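Local coordinates for putative polyketide cyclase SMa1630 (Sinorhizobium meliloti 1021, PDB 4U13), which is of undetermined function but possibly cyclises a polyketide substrate within an NTF2-like, SnoaL-type fold, at residues A[94-97]-A[102-105]; A[8-13]-A[75-80]. All blocks are in the same frame, centred on the assembly; numbering follows the deposited sequence.

Interaction 1 (A[94-97]-A[102-105])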
ATOM      1  N   TYR A  94     -14.498  -6.525   4.961  1.00 57.16           N
ATOM      2  CA  TYR A  94     -13.750  -6.728   6.199  1.00 56.31           C
ATOM      3  C   TYR A  94     -14.400  -5.928   7.349  1.00 55.94           C
ATOM      4  O   TYR A  94     -14.353  -4.695   7.340  1.00 52.64           O
ATOM      5  CB  TYR A  94     -12.304  -6.240   6.001  1.00 54.92           C
ATOM      6  CG  TYR A  94     -11.353  -7.152   5.215  1.00 54.76           C
ATOM      7  CD1 TYR A  94     -11.656  -7.590   3.904  1.00 54.38           C
ATOM      8  CD2 TYR A  94     -10.138  -7.553   5.773  1.00 53.46           C
ATOM      9  CE1 TYR A  94     -10.786  -8.411   3.183  1.00 54.01           C
ATOM     10  CE2 TYR A  94      -9.248  -8.364   5.069  1.00 54.14           C
ATOM     11  CZ  TYR A  94      -9.568  -8.791   3.770  1.00 55.59           C
ATOM     12  OH  TYR A  94      -8.670  -9.578   3.082  1.00 49.64           O
ATOM     13  N   SER A  95     -14.984  -6.619   8.324  1.00 57.35           N
ATOM     14  CA  SER A  95     -15.581  -5.946   9.486  1.00 61.24           C
ATOM     15  C   SER A  95     -14.693  -6.022  10.674  1.00 58.72           C
ATOM     16  O   SER A  95     -14.508  -7.063  11.242  1.00 59.66           O
ATOM     17  CB  SER A  95     -16.935  -6.568   9.872  1.00 65.03           C
ATOM     18  OG  SER A  95     -17.828  -6.455   8.784  1.00 70.24           O
ATOM     19  N   PHE A  96     -14.179  -4.892  11.076  1.00 61.09           N
ATOM     20  CA  PHE A  96     -13.214  -4.838  12.159  1.00 63.11           C
ATOM     21  C   PHE A  96     -13.891  -4.313  13.417  1.00 69.05           C
ATOM     22  O   PHE A  96     -14.611  -3.319  13.359  1.00 77.65           O
ATOM     23  CB  PHE A  96     -12.131  -3.819  11.837  1.00 61.55           C
ATOM     24  CG  PHE A  96     -11.194  -4.194  10.707  1.00 59.52           C
ATOM     25  CD1 PHE A  96     -11.537  -3.910   9.364  1.00 59.05           C
ATOM     26  CD2 PHE A  96      -9.914  -4.704  10.972  1.00 54.36           C
ATOM     27  CE1 PHE A  96     -10.649  -4.200   8.323  1.00 54.03           C
ATOM     28  CE2 PHE A  96      -9.016  -4.959   9.949  1.00 51.24           C
ATOM     29  CZ  PHE A  96      -9.389  -4.723   8.623  1.00 52.34           C
ATOM     30  N   THR A  97     -13.618  -4.939  14.553  1.00 71.59           N
ATOM     31  CA  THR A  97     -14.006  -4.409  15.847  1.00 70.30           C
ATOM     32  C   THR A  97     -12.761  -4.026  16.593  1.00 70.56           C
ATOM     33  O   THR A  97     -11.841  -4.825  16.759  1.00 74.39           O
ATOM     34  CB  THR A  97     -14.802  -5.426  16.668  1.00 70.73           C
ATOM     35  OG1 THR A  97     -15.872  -5.927  15.849  1.00 71.52           O
ATOM     36  CG2 THR A  97     -15.379  -4.791  17.903  1.00 70.21           C
ATOM     37  N   ARG A 102      -6.616  -1.497  19.448  1.00 84.01           N
ATOM     38  CA  ARG A 102      -6.271  -2.771  18.832  1.00 79.77           C
ATOM     39  C   ARG A 102      -7.483  -3.366  18.168  1.00 72.39           C
ATOM     40  O   ARG A 102      -8.594  -2.917  18.337  1.00 71.66           O
ATOM     41  CB  ARG A 102      -5.785  -3.790  19.866  1.00 83.30           C
ATOM     42  CG  ARG A 102      -4.512  -3.419  20.605  1.00 86.83           C
ATOM     43  CD  ARG A 102      -3.264  -4.088  20.047  1.00 86.30           C
ATOM     44  NE  ARG A 102      -2.100  -3.217  20.205  1.00 90.34           N
ATOM     45  CZ  ARG A 102      -0.865  -3.612  20.519  1.00 88.79           C
ATOM     46  NH1 ARG A 102      -0.573  -4.894  20.724  1.00 87.79           N
ATOM     47  NH2 ARG A 102       0.093  -2.698  20.622  1.00 88.23           N
ATOM     48  N   ILE A 103      -7.272  -4.426  17.420  1.00 70.98           N
ATOM     49  CA  ILE A 103      -8.393  -5.109  16.819  1.00 67.43           C
ATOM     50  C   ILE A 103      -8.811  -6.262  17.723  1.00 69.30           C
ATOM     51  O   ILE A 103      -7.970  -7.124  18.061  1.00 64.70           O
ATOM     52  CB  ILE A 103      -8.011  -5.565  15.397  1.00 64.73           C
ATOM     53  CG1 ILE A 103      -7.736  -4.336  14.534  1.00 66.30           C
ATOM     54  CG2 ILE A 103      -9.082  -6.429  14.751  1.00 61.06           C
ATOM     55  CD1 ILE A 103      -6.974  -4.695  13.291  1.00 66.08           C
ATOM     56  N   ALA A 104     -10.094  -6.278  18.111  1.00 68.17           N
ATOM     57  CA  ALA A 104     -10.636  -7.365  18.938  1.00 66.25           C
ATOM     58  C   ALA A 104     -11.265  -8.405  18.084  1.00 65.54           C
ATOM     59  O   ALA A 104     -11.340  -9.555  18.480  1.00 69.78           O
ATOM     60  CB  ALA A 104     -11.666  -6.832  19.891  1.00 68.56           C
ATOM     61  N   ARG A 105     -11.698  -8.018  16.890  1.00 64.55           N
ATOM     62  CA  ARG A 105     -12.349  -8.966  16.006  1.00 64.67           C
ATOM     63  C   ARG A 105     -12.307  -8.510  14.549  1.00 61.74           C
ATOM     64  O   ARG A 105     -12.381  -7.333  14.254  1.00 61.55           O
ATOM     65  CB  ARG A 105     -13.803  -9.165  16.422  1.00 70.85           C
ATOM     66  CG  ARG A 105     -14.488 -10.275  15.645  1.00 78.81           C
ATOM     67  CD  ARG A 105     -16.009 -10.316  15.792  1.00 86.65           C
ATOM     68  NE  ARG A 105     -16.397 -11.403  16.686  1.00 99.68           N
ATOM     69  CZ  ARG A 105     -16.640 -12.668  16.329  1.00104.51           C
ATOM     70  NH1 ARG A 105     -16.955 -13.552  17.281  1.00113.27           N
ATOM     71  NH2 ARG A 105     -16.584 -13.062  15.056  1.00 99.67           N
TER
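Phe-96 and Ile-103 meet at a slant on the sheet face turned to helix 8-19. The methyl CD1 of Ile-103 comes up to the ring edge, near the ring plane, and lies 3.7 Å from CD2 of Phe-96. It gets there because CG1 stands anti to the carbonyl carbon (chi1 -64°) and the chain then runs on extended to CD1. Replacing Ile-103 by an alanine takes away this branch and would probably leave that edge of Phe-96 without its neighbour across the hairpin, opening a gap toward Ile-9 of helix 8-19. Thr-97 and Arg-105 behave differently: their side chains lie alongside one another and point the same way, CB to CB 3.9 Å, before the long arginine chain bends away from 94-97. Between them the backbones are bonded in both directions. Thr-97 N gives a nearly straight bond to Arg-105 O (2.7 Å, 172° at the hydrogen). In return, Thr-97 O accepts two N-H groups at once, from Ala-104 N at 2.6 Å and from Arg-105 N at 3.2 Å, so that one carbonyl serves two successive residues. With Ala-104 and Arg-105 both set against Thr-97, the arrangement is a classic beta bulge, here in the antiparallel hairpin of strands 90-99 and 102-108.

Interaction 2 (A[8-13]-A[75-80])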
ATOM      1  N   ASP A   8      -6.645   4.661  12.307  1.00 67.72           N
ATOM      2  CA  ASP A   8      -5.227   4.336  12.149  1.00 67.48           C
ATOM      3  C   ASP A   8      -4.949   2.832  12.191  1.00 61.93           C
ATOM      4  O   ASP A   8      -4.118   2.332  11.455  1.00 59.58           O
ATOM      5  CB  ASP A   8      -4.404   4.995  13.244  1.00 73.50           C
ATOM      6  CG  ASP A   8      -4.220   6.459  13.010  1.00 81.89           C
ATOM      7  OD1 ASP A   8      -4.352   6.870  11.841  1.00 88.69           O
ATOM      8  OD2 ASP A   8      -3.945   7.194  13.984  1.00 88.37           O
ATOM      9  N   ILE A   9      -5.623   2.135  13.092  1.00 60.42           N
ATOM     10  CA  ILE A   9      -5.331   0.752  13.318  1.00 60.92           C
ATOM     11  C   ILE A   9      -5.740  -0.161  12.135  1.00 59.55           C
ATOM     12  O   ILE A   9      -5.059  -1.134  11.840  1.00 58.59           O
ATOM     13  CB  ILE A   9      -5.931   0.265  14.645  1.00 60.82           C
ATOM     14  CG1 ILE A   9      -5.319  -1.083  15.047  1.00 61.59           C
ATOM     15  CG2 ILE A   9      -7.433   0.147  14.537  1.00 63.13           C
ATOM     16  CD1 ILE A   9      -3.839  -0.995  15.362  1.00 62.78           C
ATOM     17  N   VAL A  10      -6.854   0.147  11.473  1.00 61.20           N
ATOM     18  CA  VAL A  10      -7.292  -0.584  10.310  1.00 56.16           C
ATOM     19  C   VAL A  10      -6.271  -0.344   9.202  1.00 56.02           C
ATOM     20  O   VAL A  10      -5.875  -1.244   8.445  1.00 55.24           O
ATOM     21  CB  VAL A  10      -8.666  -0.109   9.874  1.00 59.15           C
ATOM     22  CG1 VAL A  10      -9.013  -0.667   8.507  1.00 58.88           C
ATOM     23  CG2 VAL A  10      -9.702  -0.529  10.903  1.00 61.32           C
ATOM     24  N   ASN A  11      -5.831   0.876   9.090  1.00 56.60           N
ATOM     25  CA  ASN A  11      -4.804   1.184   8.106  1.00 61.47           C
ATOM     26  C   ASN A  11      -3.473   0.426   8.298  1.00 59.27           C
ATOM     27  O   ASN A  11      -2.782   0.064   7.327  1.00 55.03           O
ATOM     28  CB  ASN A  11      -4.544   2.647   8.185  1.00 69.67           C
ATOM     29  CG  ASN A  11      -4.238   3.220   6.867  1.00 80.45           C
ATOM     30  OD1 ASN A  11      -5.143   3.735   6.206  1.00 87.28           O
ATOM     31  ND2 ASN A  11      -2.964   3.137   6.453  1.00 83.59           N
HETATM   32  N   MSE A  12      -3.124   0.199   9.558  1.00 56.28           N
HETATM   33  CA  MSE A  12      -1.948  -0.577   9.905  1.00 60.43           C
HETATM   34  C   MSE A  12      -2.099  -2.029   9.483  1.00 55.95           C
HETATM   35  O   MSE A  12      -1.154  -2.617   8.981  1.00 55.34           O
HETATM   36  CB  MSE A  12      -1.756  -0.439  11.410  1.00 68.49           C
HETATM   37  CG  MSE A  12      -0.422  -1.017  11.914  1.00 88.41           C
HETATM   38 SE   MSE A  12      -0.268  -0.893  13.925  1.00120.06          SE
HETATM   39  CE  MSE A  12      -0.542   1.087  14.068  1.00 98.88           C
ATOM     40  N   TYR A  13      -3.284  -2.607   9.689  1.00 47.41           N
ATOM     41  CA  TYR A  13      -3.595  -3.920   9.185  1.00 46.28           C
ATOM     42  C   TYR A  13      -3.277  -4.060   7.695  1.00 46.00           C
ATOM     43  O   TYR A  13      -2.488  -4.919   7.306  1.00 47.27           O
ATOM     44  CB  TYR A  13      -5.053  -4.306   9.473  1.00 47.26           C
ATOM     45  CG  TYR A  13      -5.351  -5.651   8.904  1.00 45.91           C
ATOM     46  CD1 TYR A  13      -5.066  -6.801   9.612  1.00 47.05           C
ATOM     47  CD2 TYR A  13      -5.772  -5.771   7.603  1.00 50.03           C
ATOM     48  CE1 TYR A  13      -5.255  -8.043   9.052  1.00 47.12           C
ATOM     49  CE2 TYR A  13      -5.955  -7.006   7.007  1.00 47.15           C
ATOM     50  CZ  TYR A  13      -5.695  -8.135   7.742  1.00 48.77           C
ATOM     51  OH  TYR A  13      -5.889  -9.384   7.153  1.00 55.01           O
ATOM     52  N   ALA A  75     -15.658  -0.893  12.135  1.00 72.39           N
ATOM     53  CA  ALA A  75     -15.274  -0.363  10.821  1.00 65.38           C
ATOM     54  C   ALA A  75     -15.408  -1.432   9.744  1.00 63.84           C
ATOM     55  O   ALA A  75     -14.896  -2.551   9.871  1.00 60.72           O
ATOM     56  CB  ALA A  75     -13.868   0.173  10.845  1.00 63.52           C
ATOM     57  N   LEU A  76     -16.110  -1.046   8.686  1.00 64.06           N
ATOM     58  CA  LEU A  76     -16.478  -1.921   7.587  1.00 63.55           C
ATOM     59  C   LEU A  76     -15.799  -1.466   6.330  1.00 63.46           C
ATOM     60  O   LEU A  76     -16.051  -0.357   5.857  1.00 63.25           O
ATOM     61  CB  LEU A  76     -17.968  -1.862   7.342  1.00 66.08           C
ATOM     62  CG  LEU A  76     -18.804  -2.893   8.093  1.00 71.23           C
ATOM     63  CD1 LEU A  76     -18.609  -2.775   9.599  1.00 72.15           C
ATOM     64  CD2 LEU A  76     -20.286  -2.726   7.722  1.00 73.74           C
ATOM     65  N   VAL A  77     -14.982  -2.350   5.758  1.00 60.01           N
ATOM     66  CA  VAL A  77     -14.162  -2.008   4.628  1.00 54.83           C
ATOM     67  C   VAL A  77     -14.420  -2.994   3.501  1.00 51.71           C
ATOM     68  O   VAL A  77     -14.376  -4.212   3.687  1.00 56.65           O
ATOM     69  CB  VAL A  77     -12.650  -1.974   5.036  1.00 54.19           C
ATOM     70  CG1 VAL A  77     -11.739  -1.571   3.888  1.00 53.56           C
ATOM     71  CG2 VAL A  77     -12.420  -0.962   6.117  1.00 56.56           C
ATOM     72  N   ARG A  78     -14.743  -2.460   2.335  1.00 49.55           N
ATOM     73  CA  ARG A  78     -14.835  -3.262   1.142  1.00 49.13           C
ATOM     74  C   ARG A  78     -13.436  -3.315   0.541  1.00 47.87           C
ATOM     75  O   ARG A  78     -12.798  -2.241   0.299  1.00 44.10           O
ATOM     76  CB  ARG A  78     -15.814  -2.685   0.132  1.00 51.31           C
ATOM     77  CG  ARG A  78     -17.261  -2.874   0.546  1.00 57.72           C
ATOM     78  CD  ARG A  78     -18.191  -2.169  -0.446  1.00 59.65           C
ATOM     79  NE  ARG A  78     -18.050  -2.709  -1.825  1.00 61.68           N
ATOM     80  CZ  ARG A  78     -18.780  -3.716  -2.333  1.00 58.54           C
ATOM     81  NH1 ARG A  78     -19.685  -4.320  -1.568  1.00 57.66           N
ATOM     82  NH2 ARG A  78     -18.586  -4.126  -3.593  1.00 54.08           N
ATOM     83  N   ALA A  79     -12.952  -4.536   0.271  1.00 43.52           N
ATOM     84  CA  ALA A  79     -11.638  -4.644  -0.307  1.00 44.71           C
ATOM     85  C   ALA A  79     -11.589  -5.567  -1.511  1.00 45.34           C
ATOM     86  O   ALA A  79     -12.226  -6.625  -1.542  1.00 44.71           O
ATOM     87  CB  ALA A  79     -10.631  -5.043   0.768  1.00 45.58           C
ATOM     88  N   LYS A  80     -10.873  -5.141  -2.542  1.00 47.82           N
ATOM     89  CA  LYS A  80     -10.742  -5.966  -3.724  1.00 50.29           C
ATOM     90  C   LYS A  80      -9.603  -6.905  -3.419  1.00 48.77           C
ATOM     91  O   LYS A  80      -8.517  -6.500  -3.050  1.00 49.52           O
ATOM     92  CB  LYS A  80     -10.474  -5.165  -4.976  1.00 53.69           C
ATOM     93  CG  LYS A  80     -10.624  -6.034  -6.222  1.00 60.23           C
ATOM     94  CD  LYS A  80     -10.248  -5.293  -7.510  1.00 67.77           C
ATOM     95  CE  LYS A  80      -8.742  -5.199  -7.671  1.00 77.23           C
ATOM     96  NZ  LYS A  80      -8.359  -4.010  -8.483  1.00 87.15           N
TER
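Lys-80 NZ, at the far end of the strand segment whose Ala-75 and Val-77 meet Val-10, is gripped by two groups: a salt bridge to Glu-64 OE1 and a hydrogen bond to Gln-2 OE1 of the second subunit. Between 8-13 and 75-80 themselves no hydrogen bond forms, and the contact is wholly apolar. It is made by the two methyls of one valine, each meeting a different residue of the strand. CG1 of Val-10 approaches CG2 of Val-77 at 4.2 Å, while CG2 of Val-10 lies the same distance from CB of Ala-75. The torsion of Val-10 decides which methyl does what: CG1 is anti to the backbone N (chi1 169°) and CG2 is anti to the carbonyl carbon, so the fork straddles two strand residues that alternate onto one face. The two valines run antiparallel past one another, not end to end. With the nearest CA atoms, those of Val-10 and Ala-75, 8.0 Å apart and 80 Å² buried in all, this is a light touch between helix and sheet, although all three residues are buried. Other groups complete the surroundings: Val-10 also packs on Phe-96, and Val-77 on Leu-6 and Pro-65. Helix 8-19 thus lies over the sheet face that carries Ala-75 and Val-77, with strand 74-82 bonded through its backbone to strand 90-99 on one flank and strand 62-71 on the other.

In the fold
Interactions 1 and 2 illustrate how one sheet can be joined edgewise and covered from one face. Their centres lie 9 Å apart, and strands 74-82 and 90-99, which carry one segment of each, are antiparallel neighbours. Probable hydrogen bonds run from Phe-96 N to Ala-75 O (2.7 Å) and from Tyr-94 N to Val-77 O (2.6 Å). The helix adds a second route: CE2 of Phe-96 is 3.9 Å from CG of Tyr-13. Phe-96 therefore belongs to both neighbourhoods. In NTF2-like folds the space between the curved sheet and its helices commonly forms the ligand pocket; whether these residues line one here is not established.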